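Long-range contacts in glycosyl hydrolase family 2, TIM barrel domain protein (Faecalibacterium prausnitzii A2-165, PDB 6ED2), which probably releases glucuronic acid from beta-glucuronide conjugates, as a gut bacterial beta-glucuronidase of glycosyl hydrolase family 2: residues A33-R38 / V288-D293; V474-L479 / L494-G499; I532-G537 / G576-N581. All coordinates share one frame; numbering follows the deposited sequence.

Contact 1: residues A33-R38 / V288-D293; sequences ATTTRR and VDEYLD
R37 meets D289 side-on, one nitrogen to each carboxylate oxygen: NE to OD1 at 3.0 Å and NH2 to OD2 at 2.8 Å. Both oxygens use their syn lone pairs, and the two flat groups are nearly coplanar, 19° apart, so this salt bridge fixes the rotation of both. R37 CG lies beside the backbone N (chi1 -61°), and from there the chain runs extended until its tip reaches the strand. Y291 comes over one face of the guanidinium, its CD1 3.7 Å from R37 NH1, with ring and guanidinium planes 61° apart rather than stacked. V210 adds its carbonyl to R37 NH2 and its N-H to D289 OD2. With an alanine here, the D289 carboxylate would probably lose its paired charge and both side-on bonds, keeping V210 N but held less firmly against turning. T34 and T36 bond the backbone of E290, T35 its carboxylate. T34 OG1 donates to E290 O (2.8 Å) while accepting from T36 N, which makes an ST turn. T36 OG1 accepts from E290 N at 2.8 Å. The E290 side chain crosses that of T35 at about a right angle, and its OE1 takes two bonds from the same face of the carboxylate, from T35 N at 2.9 Å and T35 OG1 at 2.8 Å; OE2 pairs with R280. T34 CG2 slides past L292 CD1 at the far end. A second subunit comes close here too, its E104 pairing with R38. Strand 286-295 is, within this chain, an outermost strand of its four-stranded antiparallel sheet and carries a classic beta bulge where V288 and D289 face I281. The contact thus ties the lead-in to strand 38-51 onto the immunoglobulin-like beta-sandwich of family 2, near the magnesium ion bound by T239 and E241.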
loop_
_atom_site.group_PDB
_atom_site.type_symbol
_atom_site.label_atom_id
_atom_site.label_comp_id
_atom_site.label_asym_id
_atom_site.label_seq_id
_atom_site.Cartn_x
_atom_site.Cartn_y
_atom_site.Cartn_z
ATOM N N ALA A 33 42.841 10.750 -14.845
ATOM C CA ALA A 33 43.746 10.370 -15.921
ATOM C C ALA A 33 44.200 11.641 -16.626
ATOM O O ALA A 33 43.371 12.481 -17.001
ATOM C CB ALA A 33 43.053 9.425 -16.909
ATOM N N THR A 34 45.512 11.800 -16.790
ATOM C CA THR A 34 46.062 13.009 -17.397
ATOM C C THR A 34 47.238 12.622 -18.284
ATOM O O THR A 34 47.636 11.455 -18.353
ATOM C CB THR A 34 46.525 14.027 -16.329
ATOM O OG1 THR A 34 47.740 13.557 -15.720
ATOM C CG2 THR A 34 45.462 14.226 -15.234
ATOM N N THR A 35 47.825 13.626 -18.934
ATOM C CA THR A 35 49.070 13.460 -19.667
ATOM C C THR A 35 50.063 12.588 -18.912
ATOM O O THR A 35 50.744 11.753 -19.520
ATOM C CB THR A 35 49.686 14.827 -19.938
ATOM O OG1 THR A 35 48.849 15.541 -20.852
ATOM C CG2 THR A 35 51.079 14.682 -20.531
ATOM N N THR A 36 50.119 12.745 -17.577
ATOM C CA THR A 36 51.141 12.112 -16.752
ATOM C C THR A 36 50.609 11.123 -15.730
ATOM O O THR A 36 51.414 10.460 -15.059
ATOM C CB THR A 36 51.938 13.175 -15.986
ATOM O OG1 THR A 36 51.031 13.902 -15.152
ATOM C CG2 THR A 36 52.606 14.155 -16.944
ATOM N N ARG A 37 49.301 11.024 -15.548
ATOM C CA ARG A 37 48.738 10.150 -14.527
ATOM C C ARG A 37 47.904 9.058 -15.178
ATOM O O ARG A 37 47.102 9.330 -16.080
ATOM C CB ARG A 37 47.887 10.947 -13.540
ATOM C CG ARG A 37 48.681 12.038 -12.790
ATOM C CD ARG A 37 47.789 12.785 -11.797
ATOM N NE ARG A 37 48.516 13.841 -11.085
ATOM C CZ ARG A 37 48.227 14.231 -9.846
ATOM N NH1 ARG A 37 47.225 13.647 -9.185
ATOM N NH2 ARG A 37 48.937 15.196 -9.265
ATOM N N ARG A 38 48.096 7.834 -14.722
ATOM C CA ARG A 38 47.268 6.714 -15.137
ATOM C C ARG A 38 46.239 6.428 -14.056
ATOM O O ARG A 38 46.469 6.682 -12.868
ATOM C CB ARG A 38 48.120 5.475 -15.408
ATOM C CG ARG A 38 49.249 5.733 -16.388
ATOM C CD ARG A 38 48.749 6.431 -17.633
ATOM N NE ARG A 38 49.851 6.820 -18.526
ATOM C CZ ARG A 38 50.079 8.057 -18.980
ATOM N NH1 ARG A 38 49.283 9.068 -18.633
ATOM N NH2 ARG A 38 51.105 8.284 -19.798
ATOM N N VAL A 288 56.279 17.221 -16.225
ATOM C CA VAL A 288 56.490 16.149 -15.253
ATOM C C VAL A 288 55.194 15.741 -14.555
ATOM O O VAL A 288 55.083 14.602 -14.095
ATOM C CB VAL A 288 57.594 16.533 -14.243
ATOM C CG1 VAL A 288 58.273 17.829 -14.645
ATOM C CG2 VAL A 288 57.090 16.593 -12.773
ATOM N N ASP A 289 54.207 16.622 -14.475
ATOM C CA ASP A 289 52.926 16.220 -13.910
ATOM C C ASP A 289 51.864 17.151 -14.456
ATOM O O ASP A 289 52.141 18.307 -14.791
ATOM C CB ASP A 289 52.896 16.256 -12.377
ATOM C CG ASP A 289 51.585 15.703 -11.810
ATOM O OD1 ASP A 289 51.095 14.677 -12.342
ATOM O OD2 ASP A 289 51.027 16.293 -10.846
ATOM N N GLU A 290 50.651 16.630 -14.563
ATOM C CA GLU A 290 49.536 17.451 -14.997
ATOM C C GLU A 290 48.311 17.042 -14.204
ATOM O O GLU A 290 48.029 15.850 -14.060
ATOM C CB GLU A 290 49.283 17.311 -16.493
ATOM C CG GLU A 290 47.922 17.801 -16.917
ATOM C CD GLU A 290 47.682 17.571 -18.389
ATOM O OE1 GLU A 290 47.283 16.442 -18.761
ATOM O OE2 GLU A 290 47.937 18.509 -19.173
ATOM N N TYR A 291 47.625 18.028 -13.641
ATOM C CA TYR A 291 46.363 17.798 -12.970
ATOM C C TYR A 291 45.300 18.602 -13.689
ATOM O O TYR A 291 45.580 19.665 -14.239
ATOM C CB TYR A 291 46.390 18.163 -11.470
ATOM C CG TYR A 291 45.159 17.624 -10.781
ATOM C CD1 TYR A 291 45.024 16.253 -10.515
ATOM C CD2 TYR A 291 44.096 18.466 -10.462
ATOM C CE1 TYR A 291 43.872 15.751 -9.919
ATOM C CE2 TYR A 291 42.935 17.971 -9.876
ATOM C CZ TYR A 291 42.828 16.619 -9.609
ATOM O OH TYR A 291 41.678 16.140 -9.015
ATOM N N LEU A 292 44.096 18.042 -13.735
ATOM C CA LEU A 292 42.990 18.584 -14.506
ATOM C C LEU A 292 41.742 18.629 -13.637
ATOM O O LEU A 292 41.442 17.685 -12.910
ATOM C CB LEU A 292 42.724 17.736 -15.759
ATOM C CG LEU A 292 43.872 17.556 -16.756
ATOM C CD1 LEU A 292 43.565 16.388 -17.699
ATOM C CD2 LEU A 292 44.095 18.836 -17.553
ATOM N N ASP A 293 41.011 19.729 -13.715
ATOM C CA ASP A 293 39.810 19.864 -12.913
ATOM C C ASP A 293 38.918 20.880 -13.605
ATOM O O ASP A 293 39.284 21.473 -14.626
ATOM C CB ASP A 293 40.145 20.265 -11.468
ATOM C CG ASP A 293 39.080 19.828 -10.458
ATOM O OD1 ASP A 293 37.974 19.385 -10.871
ATOM O OD2 ASP A 293 39.353 19.963 -9.237
#

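Contact 2: residues V474-L479 / L494-G499; sequences VLMTSL and LNRYYG
Side by side in the parallel barrel of the TIM domain, strands 470-474 and 492-495 meet near their carboxyl ends, where V474 bridges L494 and V474 CB packs on L494 CD2 at 3.6 Å. V474 O is gripped twice: N495 N approaches in the carbonyl plane at 3.3 Å, and R496 NH1 from above that plane at 2.9 Å. The same NH1 turns back to N495 O (2.8 Å). A bend at chi2 (-54°) folds the arginine back toward the end of strand 492-495, which brings the guanidinium between M476 CA on one face and L494 CD2 on the opposite one. Beyond it, M476 in the type I turn L475-S478 sets its CE squarely over the Y498 ring, 3.8 Å from the centroid and 8° off the normal, a CH-pi contact. M476 SD takes a weak bond from Y497 N, and a water joins M476 N, weakly, to N495 O. Helix 508-525 covers this end: its E518 pairs with R496 NH2 and bonds Y498 OH, F515 stacks on Y498, and M519 and W522 touch L494, while strand 531-535 bonds the backbones of L494 and R496, and its E535 touches N495.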
loop_
_atom_site.group_PDB
_atom_site.type_symbol
_atom_site.label_atom_id
_atom_site.label_comp_id
_atom_site.label_asym_id
_atom_site.label_seq_id
_atom_site.Cartn_x
_atom_site.Cartn_y
_atom_site.Cartn_z
ATOM N N VAL A 474 20.923 22.989 15.210
ATOM C CA VAL A 474 20.575 23.162 16.614
ATOM C C VAL A 474 19.484 22.170 16.995
ATOM O O VAL A 474 18.428 22.126 16.359
ATOM C CB VAL A 474 20.135 24.607 16.895
ATOM C CG1 VAL A 474 19.784 24.776 18.373
ATOM C CG2 VAL A 474 21.238 25.576 16.462
ATOM N N LEU A 475 19.754 21.383 18.034
ATOM C CA LEU A 475 18.798 20.477 18.650
ATOM C C LEU A 475 17.578 21.234 19.168
ATOM O O LEU A 475 17.650 22.417 19.501
ATOM C CB LEU A 475 19.462 19.763 19.827
ATOM C CG LEU A 475 19.675 18.271 19.793
ATOM C CD1 LEU A 475 19.989 17.815 21.194
ATOM C CD2 LEU A 475 18.438 17.583 19.251
ATOM N N MET A 476 16.456 20.512 19.294
ATOM C CA MET A 476 15.212 21.141 19.739
ATOM C C MET A 476 15.266 21.545 21.207
ATOM O O MET A 476 14.570 22.487 21.617
ATOM C CB MET A 476 14.028 20.202 19.499
ATOM C CG MET A 476 13.333 20.423 18.145
ATOM S SD MET A 476 11.581 19.903 18.042
ATOM C CE MET A 476 10.714 21.387 18.605
ATOM N N THR A 477 16.065 20.842 22.009
ATOM C CA THR A 477 16.270 21.162 23.415
ATOM C C THR A 477 17.290 22.275 23.643
ATOM O O THR A 477 17.552 22.611 24.799
ATOM C CB THR A 477 16.730 19.915 24.171
ATOM O OG1 THR A 477 17.923 19.411 23.559
ATOM C CG2 THR A 477 15.658 18.841 24.142
ATOM N N SER A 478 17.900 22.827 22.593
ATOM C CA SER A 478 18.800 23.970 22.721
ATOM C C SER A 478 18.043 25.206 22.263
ATOM O O SER A 478 17.758 25.350 21.075
ATOM C CB SER A 478 20.075 23.777 21.903
ATOM O OG SER A 478 20.895 22.772 22.483
ATOM N N LEU A 479 17.719 26.086 23.197
ATOM C CA LEU A 479 16.854 27.236 22.962
ATOM C C LEU A 479 17.686 28.494 22.761
ATOM O O LEU A 479 18.886 28.514 23.042
ATOM C CB LEU A 479 15.883 27.397 24.136
ATOM C CG LEU A 479 15.040 26.149 24.421
ATOM C CD1 LEU A 479 14.015 26.427 25.507
ATOM C CD2 LEU A 479 14.356 25.626 23.149
ATOM N N LEU A 494 18.344 25.548 12.268
ATOM C CA LEU A 494 17.476 24.919 13.254
ATOM C C LEU A 494 16.879 23.633 12.700
ATOM O O LEU A 494 16.455 23.583 11.539
ATOM C CB LEU A 494 16.342 25.863 13.685
ATOM C CG LEU A 494 16.707 27.164 14.419
ATOM C CD1 LEU A 494 15.434 27.892 14.865
ATOM C CD2 LEU A 494 17.636 26.919 15.615
ATOM N N ASN A 495 16.841 22.601 13.542
ATOM C CA ASN A 495 16.056 21.394 13.304
ATOM C C ASN A 495 14.841 21.466 14.219
ATOM O O ASN A 495 14.970 21.282 15.433
ATOM C CB ASN A 495 16.869 20.128 13.588
ATOM C CG ASN A 495 18.055 19.948 12.633
ATOM O OD1 ASN A 495 18.277 20.749 11.715
ATOM N ND2 ASN A 495 18.820 18.892 12.855
ATOM N N ARG A 496 13.664 21.726 13.653
ATOM C CA ARG A 496 12.474 21.945 14.464
ATOM C C ARG A 496 11.308 21.094 13.975
ATOM O O ARG A 496 11.093 20.948 12.771
ATOM C CB ARG A 496 12.085 23.418 14.469
ATOM C CG ARG A 496 13.007 24.288 15.325
ATOM C CD ARG A 496 13.106 23.735 16.732
ATOM N NE ARG A 496 13.982 24.521 17.596
ATOM C CZ ARG A 496 15.287 24.295 17.757
ATOM N NH1 ARG A 496 15.894 23.310 17.105
ATOM N NH2 ARG A 496 15.988 25.061 18.576
ATOM N N TYR A 497 10.557 20.543 14.924
ATOM C CA TYR A 497 9.478 19.601 14.670
ATOM C C TYR A 497 8.248 19.964 15.488
ATOM O O TYR A 497 7.617 19.104 16.120
ATOM C CB TYR A 497 9.922 18.181 14.980
ATOM C CG TYR A 497 10.946 17.668 13.999
ATOM C CD1 TYR A 497 10.561 17.230 12.735
ATOM C CD2 TYR A 497 12.302 17.629 14.331
ATOM C CE1 TYR A 497 11.497 16.745 11.827
ATOM C CE2 TYR A 497 13.243 17.154 13.435
ATOM C CZ TYR A 497 12.838 16.715 12.185
ATOM O OH TYR A 497 13.777 16.251 11.295
ATOM N N TYR A 498 7.905 21.253 15.499
ATOM C CA TYR A 498 6.674 21.718 16.127
ATOM C C TYR A 498 5.480 21.192 15.340
ATOM O O TYR A 498 5.241 21.608 14.200
ATOM C CB TYR A 498 6.660 23.239 16.190
ATOM C CG TYR A 498 7.529 23.815 17.302
ATOM C CD1 TYR A 498 7.162 23.676 18.638
ATOM C CD2 TYR A 498 8.706 24.502 17.009
ATOM C CE1 TYR A 498 7.943 24.209 19.659
ATOM C CE2 TYR A 498 9.490 25.041 18.012
ATOM C CZ TYR A 498 9.103 24.898 19.337
ATOM O OH TYR A 498 9.880 25.432 20.334
ATOM N N GLY A 499 4.730 20.279 15.941
ATOM C CA GLY A 499 3.617 19.647 15.269
ATOM C C GLY A 499 3.874 18.207 14.907
ATOM O O GLY A 499 2.960 17.541 14.406
HETATM O O HOH W 1 16.093 18.722 16.967
#

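Contact 3: residues I532-G537 / G576-N581; sequences IFTEYG and GELVWN
L578 N to F533 O (2.7 Å) and F533 N to G576 O (3.0 Å) join the last two strands of the TIM barrel, 531-535 and 574-580, which run parallel and are linked through helix 554-570 as a beta-alpha-beta crossover. A third backbone bond, W580 N to Y536 O at 2.9 Å, carries the pairing past E535, where the register shifts by one residue. Apolar packing pairs I532 with G576 and Y536 with V579. G576, having no side chain, leaves room for I532 CG2, which rests 3.7 Å from its CA. The Y536 ring lies across V579, whose CG2 stands over the ring centre in a CH-pi contact, 3.8 Å from the centroid and 12° off the normal. The Y536 first torsion (chi1 67°) swings the ring back along the strand, and the hydroxyl passes E577 CB on the way to a hydrogen bond with H565; E577 itself is held by Y315, R618 and W619. F615 of helix 610-621 touches both Y536 and V579. Polar-aromatic stacking marks the carboxyl end of the strands. The E535 carboxylate lies flat over the W580 indole, 10° between planes, with CD 3.7 Å from W580 CD2; Y497 and R353 hold its two oxygens, and a bound glycerol bonds to OE1, consistent with a pocket there. The peptide between W580 and N581 is cis, as at this position in many clan GH-A barrels, and N581 ND2 sits 3.2 Å above the indole face of W580 opposite E535.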
loop_
_atom_site.group_PDB
_atom_site.type_symbol
_atom_site.label_atom_id
_atom_site.label_comp_id
_atom_site.label_asym_id
_atom_site.label_seq_id
_atom_site.Cartn_x
_atom_site.Cartn_y
_atom_site.Cartn_z
ATOM N N ILE A 532 18.334 29.640 8.978
ATOM C CA ILE A 532 17.695 28.701 8.074
ATOM C C ILE A 532 17.210 27.514 8.882
ATOM O O ILE A 532 17.673 27.251 10.000
ATOM C CB ILE A 532 18.617 28.210 6.943
ATOM C CG1 ILE A 532 19.660 27.232 7.477
ATOM C CG2 ILE A 532 19.266 29.364 6.235
ATOM C CD1 ILE A 532 20.451 26.586 6.349
ATOM N N PHE A 533 16.263 26.792 8.297
ATOM C CA PHE A 533 15.825 25.526 8.853
ATOM C C PHE A 533 16.480 24.396 8.076
ATOM O O PHE A 533 16.435 24.364 6.842
ATOM C CB PHE A 533 14.301 25.432 8.845
ATOM C CG PHE A 533 13.663 26.345 9.860
ATOM C CD1 PHE A 533 13.382 25.889 11.135
ATOM C CD2 PHE A 533 13.409 27.678 9.553
ATOM C CE1 PHE A 533 12.834 26.745 12.083
ATOM C CE2 PHE A 533 12.842 28.537 10.486
ATOM C CZ PHE A 533 12.566 28.075 11.750
ATOM N N THR A 534 17.144 23.511 8.797
ATOM C CA THR A 534 17.805 22.384 8.176
ATOM C C THR A 534 17.066 21.072 8.395
ATOM O O THR A 534 17.409 20.078 7.747
ATOM C CB THR A 534 19.247 22.264 8.699
ATOM O OG1 THR A 534 19.263 22.536 10.106
ATOM C CG2 THR A 534 20.149 23.257 7.976
ATOM N N GLU A 535 16.083 21.033 9.295
ATOM C CA GLU A 535 15.182 19.889 9.387
ATOM C C GLU A 535 13.814 20.357 9.845
ATOM O O GLU A 535 13.692 21.301 10.634
ATOM C CB GLU A 535 15.672 18.803 10.356
ATOM C CG GLU A 535 16.949 18.152 9.910
ATOM C CD GLU A 535 17.304 16.953 10.715
ATOM O OE1 GLU A 535 16.393 16.388 11.369
ATOM O OE2 GLU A 535 18.497 16.573 10.673
ATOM N N TYR A 536 12.797 19.652 9.355
ATOM C CA TYR A 536 11.390 19.736 9.718
ATOM C C TYR A 536 10.637 18.786 8.789
ATOM O O TYR A 536 11.119 18.447 7.699
ATOM C CB TYR A 536 10.848 21.164 9.619
ATOM C CG TYR A 536 10.770 21.772 8.225
ATOM C CD1 TYR A 536 9.539 21.919 7.586
ATOM C CD2 TYR A 536 11.905 22.223 7.566
ATOM C CE1 TYR A 536 9.441 22.486 6.332
ATOM C CE2 TYR A 536 11.820 22.815 6.307
ATOM C CZ TYR A 536 10.583 22.943 5.695
ATOM O OH TYR A 536 10.469 23.523 4.441
ATOM N N GLY A 537 9.481 18.316 9.257
ATOM C CA GLY A 537 8.702 17.354 8.504
ATOM C C GLY A 537 7.981 16.335 9.369
ATOM O O GLY A 537 8.110 16.339 10.600
ATOM N N GLY A 576 16.254 30.467 4.574
ATOM C CA GLY A 576 16.373 29.193 3.907
ATOM C C GLY A 576 15.531 28.124 4.562
ATOM O O GLY A 576 15.345 28.142 5.785
ATOM N N GLU A 577 15.014 27.192 3.755
ATOM C CA GLU A 577 14.254 26.048 4.252
ATOM C C GLU A 577 14.792 24.796 3.579
ATOM O O GLU A 577 14.699 24.648 2.357
ATOM C CB GLU A 577 12.751 26.210 3.990
ATOM C CG GLU A 577 12.412 26.600 2.553
ATOM C CD GLU A 577 10.989 27.115 2.409
ATOM O OE1 GLU A 577 10.694 28.240 2.894
ATOM O OE2 GLU A 577 10.163 26.389 1.813
ATOM N N LEU A 578 15.374 23.910 4.364
ATOM C CA LEU A 578 15.817 22.619 3.869
ATOM C C LEU A 578 15.030 21.606 4.675
ATOM O O LEU A 578 15.192 21.520 5.900
ATOM C CB LEU A 578 17.327 22.425 4.018
ATOM C CG LEU A 578 18.221 23.513 3.424
ATOM C CD1 LEU A 578 19.678 23.120 3.603
ATOM C CD2 LEU A 578 17.937 23.799 1.968
ATOM N N VAL A 579 14.141 20.881 3.997
ATOM C CA VAL A 579 13.190 20.018 4.685
ATOM C C VAL A 579 13.839 18.661 4.894
ATOM O O VAL A 579 14.727 18.252 4.138
ATOM C CB VAL A 579 11.861 19.930 3.894
ATOM C CG1 VAL A 579 12.041 19.147 2.588
ATOM C CG2 VAL A 579 10.740 19.330 4.747
ATOM N N TRP A 580 13.427 17.968 5.954
ATOM C CA TRP A 580 13.836 16.589 6.196
ATOM C C TRP A 580 12.734 15.654 5.706
ATOM O O TRP A 580 11.608 15.728 6.196
ATOM C CB TRP A 580 14.070 16.372 7.682
ATOM C CG TRP A 580 14.871 15.165 8.027
ATOM C CD1 TRP A 580 14.438 14.059 8.697
ATOM C CD2 TRP A 580 16.259 14.965 7.766
ATOM N NE1 TRP A 580 15.475 13.179 8.867
ATOM C CE2 TRP A 580 16.604 13.709 8.296
ATOM C CE3 TRP A 580 17.243 15.724 7.122
ATOM C CZ2 TRP A 580 17.897 13.190 8.207
ATOM C CZ3 TRP A 580 18.517 15.208 7.025
ATOM C CH2 TRP A 580 18.835 13.950 7.570
ATOM N N ASN A 581 13.034 14.771 4.761
ATOM C CA ASN A 581 14.315 14.536 4.103
ATOM C C ASN A 581 13.964 14.392 2.608
ATOM O O ASN A 581 12.787 14.197 2.279
ATOM C CB ASN A 581 14.948 13.259 4.668
ATOM C CG ASN A 581 16.296 12.879 4.024
ATOM O OD1 ASN A 581 16.355 12.365 2.900
ATOM N ND2 ASN A 581 17.375 13.040 4.793
#

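From the N terminus, contact 1 comes first and closes by far the longest loop, some 250 residues, just over half of them strand, fastening the start of the chain to the family 2 beta-sandwich. Contacts 2 and 3 follow in series, with no nesting or crossing. Contact 2 closes a short loop between adjacent barrel strands, and contact 3 a helical crossover between the final two. Strand 492-495 of contact 2 and strand 531-535 of contact 3 are neighbours in the barrel sheet, and the contacts touch directly: N495 OD1 meets T534 OG1 at 2.6 Å, and Y497 OH meets E535 OE1 at 2.6 Å, both probable hydrogen bonds. Contact 1 lies on the opposite side of the chain's centre, its own centre 48 Å from that of contact 2.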